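Local structure of scarecrow-like protein 3 (Arabidopsis thaliana, 6KPB) at residues Ala372-Cys377 against Met395-Glu400; Gln351-Asn356 against Leu368-Ala373; Arg136-Glu141 against Ser386-Lys391; Glu379-Arg384 against Gly452-Arg457; Met361-Glu366 against Ser406-Glu411. The protein probably acts as a GRAS-family transcription factor in plant development, binding zinc finger proteins such as JACKDAW/IDD10. All coordinates share one frame; numbering follows the deposited sequence.

In the fold
Four of the five contacts use helix 360-381; interaction 1 also uses helix 387-406, the next helix in the chain, as does interaction 3. Going along helix 360-381, interaction 5 comes first, then interaction 2, interaction 1 and finally interaction 4; interactions 5 and 4 have centres about 28 Å apart. Interactions 1 and 2 touch, their centres about 10 Å apart, and Tyr-371 OH of one reaches Glu-400 OE1 of the other. Interaction 3 brings helix 129-142 against helix 387-406. Together the contacts fix this helical pair to the loops after strand 345-351 and helix 387-406, to helix 129-142 and to the segment entering strand 456-461, joining the predicted PFYRE, VHIID and SAW regions.

Interaction 1: residues Ala372-Cys377 against Met395-Glu400; sequences AALFDC and MLFGEE
The Phe-397 ring has Leu-374 over one face: Leu-374 CB stands 4.1 Å above the ring plane, displaced toward the rim, and Leu-374 CD1 comes to 4.1 Å from Phe-397 CE1. The Phe-375 ring meets it obliquely, with planes at 47° and centroids 5.7 Å apart. The contact lies between the two arms of an antiparallel helical hairpin, in which helix 360-381 runs out and helix 387-406 runs back. Leu-374 and Phe-375, adjacent on the first helix, both meet one phenylalanine on the second. Phe-397 sets its CG opposite the carbonyl carbon (chi1 -55°), and its ring then reaches across to helix 360-381. Its helix has a wider pi-type turn over 395-398. All three side chains are buried and no hydrogen bond joins the two segments, so the contact is wholly apolar. Phe-375 is further covered by Thr-92, Arg-95 and Ile-96 of helix 92-109, while Asp-376 hydrogen-bonds a polar side chain of the bound peptide, another chain. The two phenylalanine side chains run alongside each other with reversed sense, and Phe-375 CE1 lies 3.6 Å from Phe-397 CB and equally far from Phe-397 CD2.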
# COMPACT_ATOMS: atom_id res chain seq x y z
N ALA A 372 20.16 -7.10 14.44
CA ALA A 372 20.81 -6.02 15.18
C ALA A 372 22.14 -5.66 14.53
O ALA A 372 22.51 -4.49 14.46
CB ALA A 372 21.02 -6.42 16.64
N ALA A 373 22.87 -6.67 14.03
CA ALA A 373 24.11 -6.41 13.31
C ALA A 373 23.83 -5.72 11.98
O ALA A 373 24.49 -4.73 11.64
CB ALA A 373 24.87 -7.72 13.10
N LEU A 374 22.86 -6.23 11.22
CA LEU A 374 22.54 -5.63 9.92
C LEU A 374 22.04 -4.20 10.08
O LEU A 374 22.45 -3.31 9.34
CB LEU A 374 21.51 -6.49 9.19
CG LEU A 374 22.04 -7.78 8.57
CD1 LEU A 374 20.90 -8.71 8.19
CD2 LEU A 374 22.90 -7.46 7.35
N PHE A 375 21.16 -3.96 11.06
CA PHE A 375 20.73 -2.60 11.35
C PHE A 375 21.87 -1.75 11.92
O PHE A 375 21.78 -0.52 11.88
CB PHE A 375 19.56 -2.61 12.33
CG PHE A 375 18.22 -2.84 11.68
CD1 PHE A 375 17.94 -4.03 11.03
CD2 PHE A 375 17.24 -1.86 11.73
CE1 PHE A 375 16.71 -4.24 10.43
CE2 PHE A 375 16.01 -2.06 11.14
CZ PHE A 375 15.74 -3.25 10.49
N ASP A 376 22.92 -2.38 12.44
CA ASP A 376 24.03 -1.62 13.00
C ASP A 376 24.89 -1.01 11.90
O ASP A 376 25.37 0.12 12.04
CB ASP A 376 24.87 -2.51 13.92
CG ASP A 376 25.63 -1.72 14.97
OD1 ASP A 376 26.17 -0.64 14.64
OD2 ASP A 376 25.69 -2.18 16.13
N CYS A 377 25.11 -1.74 10.81
CA CYS A 377 25.86 -1.20 9.68
C CYS A 377 25.27 0.11 9.20
O CYS A 377 25.97 1.12 9.08
CB CYS A 377 25.90 -2.21 8.53
SG CYS A 377 26.09 -3.94 8.99
N MET A 395 11.44 -2.74 3.54
CA MET A 395 11.03 -3.62 2.44
C MET A 395 11.84 -4.90 2.38
O MET A 395 11.38 -5.88 1.77
CB MET A 395 11.13 -2.88 1.11
CG MET A 395 10.23 -1.66 1.02
SD MET A 395 10.12 -0.99 -0.66
CE MET A 395 8.98 0.37 -0.39
N LEU A 396 13.03 -4.94 2.98
CA LEU A 396 13.88 -6.13 2.95
C LEU A 396 13.95 -6.79 4.32
O LEU A 396 13.35 -7.86 4.52
CB LEU A 396 15.27 -5.78 2.43
CG LEU A 396 15.35 -5.42 0.95
CD1 LEU A 396 16.79 -5.16 0.53
CD2 LEU A 396 14.74 -6.53 0.10
N PHE A 397 14.66 -6.20 5.27
CA PHE A 397 14.81 -6.82 6.59
C PHE A 397 13.47 -6.93 7.30
O PHE A 397 13.19 -7.94 7.96
CB PHE A 397 15.80 -6.02 7.44
CG PHE A 397 17.14 -5.82 6.79
CD1 PHE A 397 17.66 -6.78 5.94
CD2 PHE A 397 17.87 -4.67 7.03
CE1 PHE A 397 18.90 -6.59 5.34
CE2 PHE A 397 19.10 -4.47 6.43
CZ PHE A 397 19.61 -5.44 5.59
N GLY A 398 12.62 -5.91 7.16
CA GLY A 398 11.31 -5.97 7.79
C GLY A 398 10.46 -7.11 7.26
O GLY A 398 9.76 -7.79 8.02
N GLU A 399 10.51 -7.35 5.94
CA GLU A 399 9.75 -8.46 5.37
C GLU A 399 10.31 -9.80 5.82
O GLU A 399 9.55 -10.73 6.10
CB GLU A 399 9.74 -8.36 3.85
CG GLU A 399 8.76 -7.34 3.32
CD GLU A 399 7.34 -7.63 3.77
OE1 GLU A 399 6.93 -8.81 3.72
OE2 GLU A 399 6.64 -6.68 4.19
N GLU A 400 11.64 -9.92 5.88
CA GLU A 400 12.24 -11.16 6.36
C GLU A 400 11.94 -11.39 7.83
O GLU A 400 11.59 -12.50 8.23
CB GLU A 400 13.75 -11.13 6.10
CG GLU A 400 14.12 -11.02 4.63
CD GLU A 400 15.61 -10.88 4.41
OE1 GLU A 400 16.36 -10.79 5.41
OE2 GLU A 400 16.04 -10.86 3.24

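Interaction 2: residues Gln351-Asn356 against Leu368-Ala373; sequences QDSDHN and LYTYAA
Ser-353 and Thr-370 have the nearest alpha carbons of the two segments, 7.1 Å apart, where an irregular loop passes a continuous helix. The loop bends at Asp-354, the centre of an inverse gamma turn, with a weak bond from His-355 N back to Ser-353 O. That bend brings Ser-353 and His-355 to the same target, the hydroxyl of Thr-370. Thr-370 OG1 is 3.2 Å from Ser-353 OG and 3.0 Å from His-355 NE2; both are hydrogen bonds whose donor is not fixed by the geometry. The threonine hydroxyl sits at the edge of the imidazole, near its plane, while Ser-353 CB rests 3.4 Å above one face of the same ring, toward the rim. With OG1 of Thr-370 opposite the carbonyl carbon (chi1 -61°), CG2 is left to pack 3.5 Å from Ser-353 OG. The loop leads from strand 345-351, in the Rossmann-like sheet of the GRAS domain, to helix 360-381, which packs among the helices beside that sheet, so the helix is tied back to its own lead-in. Arg-472 NH2 also hydrogen-bonds Thr-370 OG1, and His-416 holds the other imidazole nitrogen, ND1, which pins the rotation of the ring. Tyr-371, whose hydroxyl goes to Glu-400, lies nearly parallel to His-355 with planes at 22°, but offset so far that little of one ring lies over the other; Tyr-371 CE2 is 3.7 Å from His-355 CE1.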
# COMPACT_ATOMS: atom_id res chain seq x y z
N GLN A 351 22.13 -16.98 3.56
CA GLN A 351 22.26 -16.42 4.90
C GLN A 351 22.94 -17.44 5.81
O GLN A 351 22.74 -18.65 5.68
CB GLN A 351 20.89 -16.05 5.47
CG GLN A 351 20.31 -14.74 4.95
CD GLN A 351 19.48 -14.93 3.69
OE1 GLN A 351 19.54 -15.99 3.05
NE2 GLN A 351 18.71 -13.91 3.33
N ASP A 352 23.76 -16.94 6.73
CA ASP A 352 24.49 -17.80 7.66
C ASP A 352 23.99 -17.52 9.08
O ASP A 352 24.71 -16.98 9.92
CB ASP A 352 25.99 -17.57 7.54
CG ASP A 352 26.80 -18.74 8.06
OD1 ASP A 352 26.25 -19.54 8.85
OD2 ASP A 352 27.97 -18.88 7.66
N SER A 353 22.75 -17.91 9.34
CA SER A 353 22.14 -17.75 10.65
C SER A 353 21.09 -18.83 10.85
O SER A 353 20.42 -19.23 9.90
CB SER A 353 21.51 -16.36 10.82
OG SER A 353 22.46 -15.33 10.61
N ASP A 354 20.96 -19.29 12.09
CA ASP A 354 19.93 -20.28 12.42
C ASP A 354 18.64 -19.53 12.70
O ASP A 354 18.34 -19.14 13.83
CB ASP A 354 20.36 -21.13 13.61
CG ASP A 354 19.41 -22.28 13.88
OD1 ASP A 354 18.45 -22.47 13.09
OD2 ASP A 354 19.61 -23.01 14.87
N HIS A 355 17.85 -19.33 11.64
CA HIS A 355 16.53 -18.72 11.75
C HIS A 355 15.41 -19.71 11.47
O HIS A 355 14.27 -19.30 11.23
CB HIS A 355 16.43 -17.53 10.79
CG HIS A 355 17.33 -16.39 11.14
ND1 HIS A 355 17.60 -15.35 10.27
CD2 HIS A 355 18.03 -16.12 12.27
CE1 HIS A 355 18.43 -14.50 10.84
NE2 HIS A 355 18.70 -14.94 12.05
N ASN A 356 15.71 -21.01 11.50
CA ASN A 356 14.74 -22.06 11.24
C ASN A 356 14.48 -22.90 12.48
O ASN A 356 14.09 -24.07 12.38
CB ASN A 356 15.20 -22.95 10.08
CG ASN A 356 14.05 -23.72 9.45
OD1 ASN A 356 12.90 -23.29 9.50
ND2 ASN A 356 14.37 -24.85 8.83
N LEU A 368 17.05 -11.65 16.41
CA LEU A 368 17.34 -10.38 17.06
C LEU A 368 18.82 -10.04 16.96
O LEU A 368 19.19 -8.89 16.68
CB LEU A 368 16.89 -10.40 18.52
CG LEU A 368 15.44 -9.99 18.80
CD1 LEU A 368 15.13 -10.13 20.29
CD2 LEU A 368 15.19 -8.57 18.33
N TYR A 369 19.69 -11.04 17.17
CA TYR A 369 21.13 -10.79 17.08
C TYR A 369 21.57 -10.54 15.65
O TYR A 369 22.40 -9.67 15.39
CB TYR A 369 21.90 -11.97 17.68
CG TYR A 369 21.97 -11.94 19.19
CD1 TYR A 369 23.00 -11.29 19.85
CD2 TYR A 369 21.00 -12.58 19.96
CE1 TYR A 369 23.07 -11.26 21.23
CE2 TYR A 369 21.07 -12.56 21.34
CZ TYR A 369 22.10 -11.90 21.97
OH TYR A 369 22.17 -11.88 23.34
N THR A 370 21.02 -11.30 14.69
CA THR A 370 21.43 -11.15 13.30
C THR A 370 21.07 -9.77 12.76
O THR A 370 21.92 -9.06 12.22
CB THR A 370 20.80 -12.25 12.44
OG1 THR A 370 21.23 -13.53 12.90
CG2 THR A 370 21.20 -12.07 10.98
N TYR A 371 19.80 -9.38 12.92
CA TYR A 371 19.36 -8.11 12.35
C TYR A 371 19.80 -6.91 13.17
O TYR A 371 19.81 -5.79 12.64
CB TYR A 371 17.84 -8.13 12.18
CG TYR A 371 17.40 -9.07 11.09
CD1 TYR A 371 17.40 -8.67 9.75
CD2 TYR A 371 17.02 -10.38 11.37
CE1 TYR A 371 17.02 -9.53 8.75
CE2 TYR A 371 16.64 -11.25 10.37
CZ TYR A 371 16.65 -10.82 9.06
OH TYR A 371 16.27 -11.69 8.06
N ALA A 372 20.16 -7.10 14.44
CA ALA A 372 20.81 -6.02 15.18
C ALA A 372 22.14 -5.66 14.53
O ALA A 372 22.51 -4.49 14.46
CB ALA A 372 21.02 -6.42 16.64
N ALA A 373 22.87 -6.67 14.03
CA ALA A 373 24.11 -6.41 13.31
C ALA A 373 23.83 -5.72 11.98
O ALA A 373 24.49 -4.73 11.64
CB ALA A 373 24.87 -7.72 13.10

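Interaction 3: residues Arg136-Glu141 against Ser386-Lys391; sequences RRLFFE and SQDRIK
Leu-138 and Asp-388 touch where the two segments have their nearest alpha carbons, 6.9 Å apart. From CB, which points at the other segment, the leucine runs out with CG opposite the carbonyl carbon (chi1 -70°), and the two methyls at the fork do the touching. CD2 lies against the carboxylate, with Leu-138 CD2 to Asp-388 CG at 3.5 Å and both carboxylate oxygens close behind. CD1 also meets the carboxylate, with Leu-138 CD1 to Asp-388 OD1 at 3.7 Å; it lies near the backbone O of Asp-388 as well, and reaches the next turn at Lys-391 CB, 4.2 Å from the same methyl. The two side chains cross at about a right angle, so the branched end of the leucine spans the flank of the aspartate. No hydrogen bond joins the segments. The place of the nearby Arg-137 guanidinium is doubtful. Asp-388 lies in the first turn of its helix, where a negative charge is probably favoured by the helix dipole. Ser-386 is the N-cap of that helix, its OG weakly accepting from Arg-389 N at 3.4 Å. Val-392 also touches Leu-138, and Leu-396 meets Phe-139 further on. This is helix-to-helix packing at an N-capped helix start, joining helix 129-142 to helix 387-406 within the GRAS domain.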
# COMPACT_ATOMS: atom_id res chain seq x y z
N ARG A 136 16.23 -3.45 -4.29
CA ARG A 136 17.30 -4.40 -4.56
C ARG A 136 18.57 -3.68 -5.01
O ARG A 136 19.68 -4.10 -4.66
CB ARG A 136 16.87 -5.41 -5.62
CG ARG A 136 15.72 -6.31 -5.19
CD ARG A 136 15.55 -7.48 -6.14
NE ARG A 136 14.18 -7.98 -6.14
CZ ARG A 136 13.28 -7.70 -7.09
NH1 ARG A 136 13.62 -6.92 -8.11
NH2 ARG A 136 12.06 -8.19 -7.01
N ARG A 137 18.42 -2.62 -5.80
CA ARG A 137 19.58 -1.82 -6.18
C ARG A 137 20.24 -1.20 -4.95
O ARG A 137 21.47 -1.15 -4.85
CB ARG A 137 19.17 -0.73 -7.18
CG ARG A 137 20.31 -0.15 -8.00
CD ARG A 137 20.99 1.02 -7.31
NE ARG A 137 20.22 2.26 -7.41
CZ ARG A 137 20.51 3.38 -6.76
NH1 ARG A 137 21.56 3.43 -5.95
NH2 ARG A 137 19.76 4.46 -6.92
N LEU A 138 19.42 -0.74 -3.99
CA LEU A 138 19.97 -0.14 -2.78
C LEU A 138 20.75 -1.16 -1.96
O LEU A 138 21.85 -0.86 -1.46
CB LEU A 138 18.85 0.47 -1.94
CG LEU A 138 18.17 1.72 -2.51
CD1 LEU A 138 16.97 2.11 -1.67
CD2 LEU A 138 19.17 2.87 -2.59
N PHE A 139 20.21 -2.37 -1.81
CA PHE A 139 20.95 -3.42 -1.11
C PHE A 139 22.27 -3.71 -1.80
O PHE A 139 23.31 -3.85 -1.13
CB PHE A 139 20.10 -4.69 -1.03
CG PHE A 139 20.76 -5.83 -0.31
CD1 PHE A 139 21.08 -5.73 1.03
CD2 PHE A 139 21.04 -7.02 -0.97
CE1 PHE A 139 21.69 -6.78 1.70
CE2 PHE A 139 21.65 -8.07 -0.31
CZ PHE A 139 21.97 -7.95 1.03
N PHE A 140 22.26 -3.77 -3.13
CA PHE A 140 23.49 -4.01 -3.88
C PHE A 140 24.52 -2.91 -3.66
O PHE A 140 25.72 -3.18 -3.67
CB PHE A 140 23.15 -4.14 -5.37
CG PHE A 140 24.35 -4.25 -6.26
CD1 PHE A 140 24.97 -5.47 -6.47
CD2 PHE A 140 24.86 -3.13 -6.90
CE1 PHE A 140 26.08 -5.58 -7.29
CE2 PHE A 140 25.97 -3.23 -7.73
CZ PHE A 140 26.57 -4.46 -7.92
N GLU A 141 24.07 -1.67 -3.46
CA GLU A 141 24.99 -0.53 -3.37
C GLU A 141 25.31 -0.12 -1.95
O GLU A 141 26.42 0.37 -1.70
CB GLU A 141 24.41 0.67 -4.13
CG GLU A 141 24.13 0.40 -5.60
CD GLU A 141 24.39 1.60 -6.48
OE1 GLU A 141 25.37 1.56 -7.26
OE2 GLU A 141 23.63 2.58 -6.40
N SER A 386 17.72 9.11 6.13
CA SER A 386 17.86 8.63 4.76
C SER A 386 16.66 7.78 4.37
O SER A 386 16.33 6.80 5.05
CB SER A 386 19.15 7.83 4.62
OG SER A 386 19.27 7.28 3.31
N GLN A 387 15.99 8.15 3.28
CA GLN A 387 14.90 7.34 2.76
C GLN A 387 15.41 6.01 2.20
O GLN A 387 14.68 5.01 2.25
CB GLN A 387 14.13 8.11 1.69
CG GLN A 387 13.25 9.22 2.23
CD GLN A 387 12.10 8.70 3.07
OE1 GLN A 387 12.09 8.87 4.29
NE2 GLN A 387 11.13 8.07 2.43
N ASP A 388 16.64 5.98 1.68
CA ASP A 388 17.23 4.73 1.22
C ASP A 388 17.34 3.73 2.36
O ASP A 388 17.02 2.55 2.21
CB ASP A 388 18.60 4.98 0.60
CG ASP A 388 18.52 5.74 -0.71
OD1 ASP A 388 17.44 5.74 -1.33
OD2 ASP A 388 19.55 6.33 -1.11
N ARG A 389 17.81 4.19 3.52
CA ARG A 389 17.97 3.32 4.68
C ARG A 389 16.63 2.75 5.13
O ARG A 389 16.52 1.55 5.43
CB ARG A 389 18.65 4.08 5.81
CG ARG A 389 18.66 3.37 7.15
CD ARG A 389 19.44 4.18 8.17
NE ARG A 389 19.34 3.64 9.51
CZ ARG A 389 19.98 4.14 10.57
NH1 ARG A 389 19.83 3.58 11.76
NH2 ARG A 389 20.76 5.20 10.43
N ILE A 390 15.59 3.58 5.18
CA ILE A 390 14.28 3.12 5.64
C ILE A 390 13.71 2.10 4.66
O ILE A 390 13.12 1.09 5.08
CB ILE A 390 13.33 4.32 5.84
CG1 ILE A 390 13.90 5.28 6.88
CG2 ILE A 390 11.95 3.84 6.25
CD1 ILE A 390 12.97 6.42 7.23
N LYS A 391 13.86 2.34 3.36
CA LYS A 391 13.37 1.38 2.37
C LYS A 391 14.01 0.01 2.57
O LYS A 391 13.31 -1.01 2.57
CB LYS A 391 13.65 1.89 0.95
CG LYS A 391 12.70 2.97 0.46
CD LYS A 391 12.49 2.85 -1.04
CE LYS A 391 12.15 4.19 -1.67
NZ LYS A 391 13.30 5.13 -1.60

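Interaction 4: residues Glu379-Arg384 against Gly452-Arg457; sequences ETKVPR and GFDGYR
Lys-381 sends its ammonium group into a bend of the opposing segment, where two backbone carbonyls accept from it. Lys-381 NZ bonds Asp-454 O at 2.9 Å, in the carbonyl plane on a lone pair, with a C=O...donor angle of 145°. It also bonds Gly-452 O at 2.7 Å, but here the nitrogen stands above the carbonyl plane, 70° out of it. A longer salt bridge, Lys-381 NZ to Asp-454 OD1 at 3.5 Å, adds a third partner and probably offsets part of the charge. The chain is extended until its last torsion, where a bend (chi4 -66°) turns NZ between the carbonyls. Behind it, Lys-381 CE passes 4.2 Å from Tyr-456 CE2, whose ring in turn meets Trp-469 edge-to-face. Asp-454 O belongs to the central peptide of a type II beta turn, Phe-453 to Tyr-456, with Gly-455 at its third position. The lysine thus binds carbonyls at a turn leading into strand 456-461 of the mixed sheet, joining helix 360-381 to the predicted SAW region.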
# COMPACT_ATOMS: atom_id res chain seq x y z
N GLU A 379 23.36 2.16 10.72
CA GLU A 379 23.43 3.22 11.72
C GLU A 379 24.79 3.89 11.73
O GLU A 379 24.89 5.11 11.88
CB GLU A 379 23.10 2.65 13.11
CG GLU A 379 23.22 3.65 14.24
CD GLU A 379 22.23 4.80 14.13
OE1 GLU A 379 22.51 5.89 14.66
OE2 GLU A 379 21.17 4.62 13.50
N THR A 380 25.87 3.12 11.55
CA THR A 380 27.21 3.68 11.56
C THR A 380 27.60 4.34 10.25
O THR A 380 28.67 4.95 10.18
CB THR A 380 28.24 2.60 11.90
OG1 THR A 380 28.37 1.70 10.80
CG2 THR A 380 27.82 1.83 13.14
N LYS A 381 26.77 4.24 9.21
CA LYS A 381 27.19 4.67 7.88
C LYS A 381 26.22 5.65 7.23
O LYS A 381 26.64 6.55 6.50
CB LYS A 381 27.36 3.45 6.97
CG LYS A 381 28.41 2.46 7.46
CD LYS A 381 28.40 1.20 6.62
CE LYS A 381 29.42 0.18 7.12
NZ LYS A 381 30.82 0.66 6.96
N VAL A 382 24.92 5.50 7.50
CA VAL A 382 23.89 6.24 6.77
C VAL A 382 23.06 7.06 7.75
O VAL A 382 22.71 6.57 8.83
CB VAL A 382 23.01 5.28 5.95
CG1 VAL A 382 22.16 6.04 4.96
CG2 VAL A 382 23.88 4.26 5.23
N PRO A 383 22.73 8.32 7.42
CA PRO A 383 21.96 9.14 8.36
C PRO A 383 20.59 8.57 8.67
O PRO A 383 19.99 7.86 7.85
CB PRO A 383 21.85 10.49 7.64
CG PRO A 383 23.01 10.51 6.71
CD PRO A 383 23.20 9.09 6.27
N ARG A 384 20.08 8.90 9.86
CA ARG A 384 18.79 8.39 10.30
C ARG A 384 17.65 8.86 9.39
O ARG A 384 16.62 8.18 9.30
CB ARG A 384 18.51 8.84 11.74
CG ARG A 384 19.55 8.38 12.76
CD ARG A 384 18.96 7.35 13.71
NE ARG A 384 19.92 6.94 14.73
CZ ARG A 384 19.95 7.42 15.97
NH1 ARG A 384 19.07 8.34 16.35
NH2 ARG A 384 20.86 6.99 16.83
N GLY A 452 33.15 2.94 2.76
CA GLY A 452 31.97 2.56 3.52
C GLY A 452 31.81 1.08 3.78
O GLY A 452 30.74 0.67 4.23
N PHE A 453 32.84 0.27 3.54
CA PHE A 453 32.77 -1.16 3.77
C PHE A 453 33.65 -1.61 4.94
O PHE A 453 33.84 -2.82 5.13
CB PHE A 453 33.15 -1.93 2.50
CG PHE A 453 32.10 -1.87 1.43
CD1 PHE A 453 30.76 -1.68 1.76
CD2 PHE A 453 32.44 -2.01 0.10
CE1 PHE A 453 29.79 -1.62 0.78
CE2 PHE A 453 31.47 -1.95 -0.89
CZ PHE A 453 30.15 -1.76 -0.55
N ASP A 454 34.19 -0.67 5.71
CA ASP A 454 34.94 -1.04 6.90
C ASP A 454 34.00 -1.58 7.97
O ASP A 454 32.83 -1.19 8.06
CB ASP A 454 35.72 0.16 7.44
CG ASP A 454 34.81 1.31 7.83
OD1 ASP A 454 34.12 1.85 6.93
OD2 ASP A 454 34.78 1.68 9.02
N GLY A 455 34.52 -2.50 8.78
CA GLY A 455 33.73 -3.25 9.74
C GLY A 455 33.37 -4.64 9.26
O GLY A 455 33.14 -5.53 10.08
N TYR A 456 33.32 -4.84 7.94
CA TYR A 456 33.07 -6.16 7.39
C TYR A 456 34.34 -7.00 7.40
O TYR A 456 35.46 -6.47 7.34
CB TYR A 456 32.54 -6.06 5.96
CG TYR A 456 31.12 -5.56 5.87
CD1 TYR A 456 30.04 -6.43 5.99
CD2 TYR A 456 30.85 -4.21 5.66
CE1 TYR A 456 28.75 -5.98 5.91
CE2 TYR A 456 29.55 -3.75 5.58
CZ TYR A 456 28.51 -4.64 5.70
OH TYR A 456 27.21 -4.18 5.62
N ARG A 457 34.16 -8.31 7.48
CA ARG A 457 35.26 -9.26 7.45
C ARG A 457 34.83 -10.49 6.66
O ARG A 457 33.64 -10.82 6.61
CB ARG A 457 35.69 -9.67 8.87
CG ARG A 457 36.42 -8.58 9.64
CD ARG A 457 36.22 -8.75 11.14
NE ARG A 457 36.13 -10.15 11.53
CZ ARG A 457 37.17 -10.94 11.75
NH1 ARG A 457 38.40 -10.47 11.61
NH2 ARG A 457 36.98 -12.21 12.10

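Interaction 5: residues Met361-Glu366 against Ser406-Glu411; sequences MERLLE and SCEGFE
Arg-363, on a regular helical turn, faces Glu-408 in a loop that goes on through Gly-409, with positive phi, into a short 3-10 turn. CB of Arg-363 is directed at the loop, and a bend further out (chi3 -61°) brings the guanidinium to the carboxylate. Arg-363 NH2 lies 3.0 Å from Glu-408 OE2, a salt bridge whose hydrogen bond is weak because the N-H...O angle is only 127°. The two flat groups are not coplanar: their planes stand 75° apart, and one oxygen approaches the guanidinium obliquely. The same Glu-408 OE2 is 3.6 Å from Arg-363 NH1. The rest of the guanidinium is committed elsewhere, NE to Ile-404 O near the end of helix 387-406 and NH1 to Gly-357 O, so backbone carbonyls set its orientation. Glu-408 has its stronger partner in Arg-412, which forms a salt bridge to OE2, with Arg-107 a long and weak addition. Arg-363 thereby holds the start of helix 360-381 against the chain leaving helix 387-406. An acid gathered among several arginines is likely to stay ionised, with Arg-363 supplying one share of a network and not a tight two-pronged pair.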
# COMPACT_ATOMS: atom_id res chain seq x y z
N MET A 361 10.40 -18.62 20.24
CA MET A 361 11.43 -17.99 21.06
C MET A 361 12.82 -18.27 20.51
O MET A 361 13.71 -17.40 20.58
CB MET A 361 11.32 -18.48 22.50
CG MET A 361 12.18 -17.70 23.48
SD MET A 361 11.74 -15.95 23.54
CE MET A 361 10.02 -16.06 24.02
N GLU A 362 13.03 -19.46 19.96
CA GLU A 362 14.31 -19.78 19.32
C GLU A 362 14.61 -18.81 18.19
O GLU A 362 15.65 -18.14 18.19
CB GLU A 362 14.28 -21.22 18.79
CG GLU A 362 14.44 -22.30 19.85
CD GLU A 362 14.25 -23.69 19.27
OE1 GLU A 362 13.48 -23.82 18.29
OE2 GLU A 362 14.86 -24.64 19.79
N ARG A 363 13.70 -18.72 17.22
CA ARG A 363 13.93 -17.86 16.06
C ARG A 363 13.99 -16.39 16.46
O ARG A 363 14.73 -15.62 15.85
CB ARG A 363 12.84 -18.09 15.02
CG ARG A 363 12.65 -19.56 14.67
CD ARG A 363 11.88 -19.73 13.37
NE ARG A 363 10.54 -19.15 13.43
CZ ARG A 363 9.49 -19.75 13.99
NH1 ARG A 363 9.62 -20.95 14.54
NH2 ARG A 363 8.31 -19.14 13.99
N LEU A 364 13.22 -15.98 17.47
CA LEU A 364 13.26 -14.59 17.91
C LEU A 364 14.61 -14.23 18.51
O LEU A 364 15.15 -13.15 18.24
CB LEU A 364 12.14 -14.32 18.92
CG LEU A 364 12.15 -12.93 19.54
CD1 LEU A 364 12.04 -11.87 18.46
CD2 LEU A 364 11.04 -12.77 20.55
N LEU A 365 15.18 -15.13 19.31
CA LEU A 365 16.46 -14.83 19.96
C LEU A 365 17.57 -14.66 18.93
O LEU A 365 18.32 -13.68 18.96
CB LEU A 365 16.82 -15.94 20.95
CG LEU A 365 16.10 -15.87 22.30
CD1 LEU A 365 16.54 -17.00 23.21
CD2 LEU A 365 16.34 -14.52 22.96
N GLU A 366 17.69 -15.61 17.99
CA GLU A 366 18.77 -15.54 17.01
C GLU A 366 18.56 -14.40 16.02
O GLU A 366 19.50 -13.65 15.73
CB GLU A 366 18.90 -16.88 16.29
CG GLU A 366 19.73 -17.90 17.04
CD GLU A 366 21.13 -17.40 17.34
OE1 GLU A 366 21.88 -17.13 16.38
OE2 GLU A 366 21.47 -17.26 18.53
N SER A 406 6.12 -14.30 12.10
CA SER A 406 4.67 -14.38 12.05
C SER A 406 4.14 -15.48 11.15
O SER A 406 2.92 -15.70 11.12
CB SER A 406 4.09 -13.04 11.61
OG SER A 406 4.33 -12.80 10.23
N CYS A 407 4.99 -16.19 10.41
CA CYS A 407 4.53 -17.20 9.47
C CYS A 407 4.94 -18.60 9.93
O CYS A 407 5.87 -18.77 10.72
CB CYS A 407 5.08 -16.93 8.06
SG CYS A 407 4.36 -15.49 7.25
N GLU A 408 4.23 -19.60 9.40
CA GLU A 408 4.49 -21.00 9.71
C GLU A 408 4.22 -21.85 8.48
O GLU A 408 3.64 -21.39 7.49
CB GLU A 408 3.63 -21.48 10.89
CG GLU A 408 4.15 -21.07 12.26
CD GLU A 408 5.49 -21.69 12.59
OE1 GLU A 408 5.86 -22.71 11.96
OE2 GLU A 408 6.19 -21.17 13.48
N GLY A 409 4.65 -23.11 8.56
CA GLY A 409 4.42 -24.04 7.47
C GLY A 409 5.10 -23.59 6.19
O GLY A 409 6.20 -23.04 6.20
N PHE A 410 4.42 -23.83 5.06
CA PHE A 410 4.94 -23.40 3.77
C PHE A 410 5.01 -21.88 3.65
O PHE A 410 5.81 -21.37 2.86
CB PHE A 410 4.08 -23.97 2.64
N GLU A 411 4.19 -21.15 4.41
CA GLU A 411 4.17 -19.70 4.31
C GLU A 411 5.47 -19.06 4.80
O GLU A 411 5.75 -17.91 4.44
CB GLU A 411 2.99 -19.13 5.10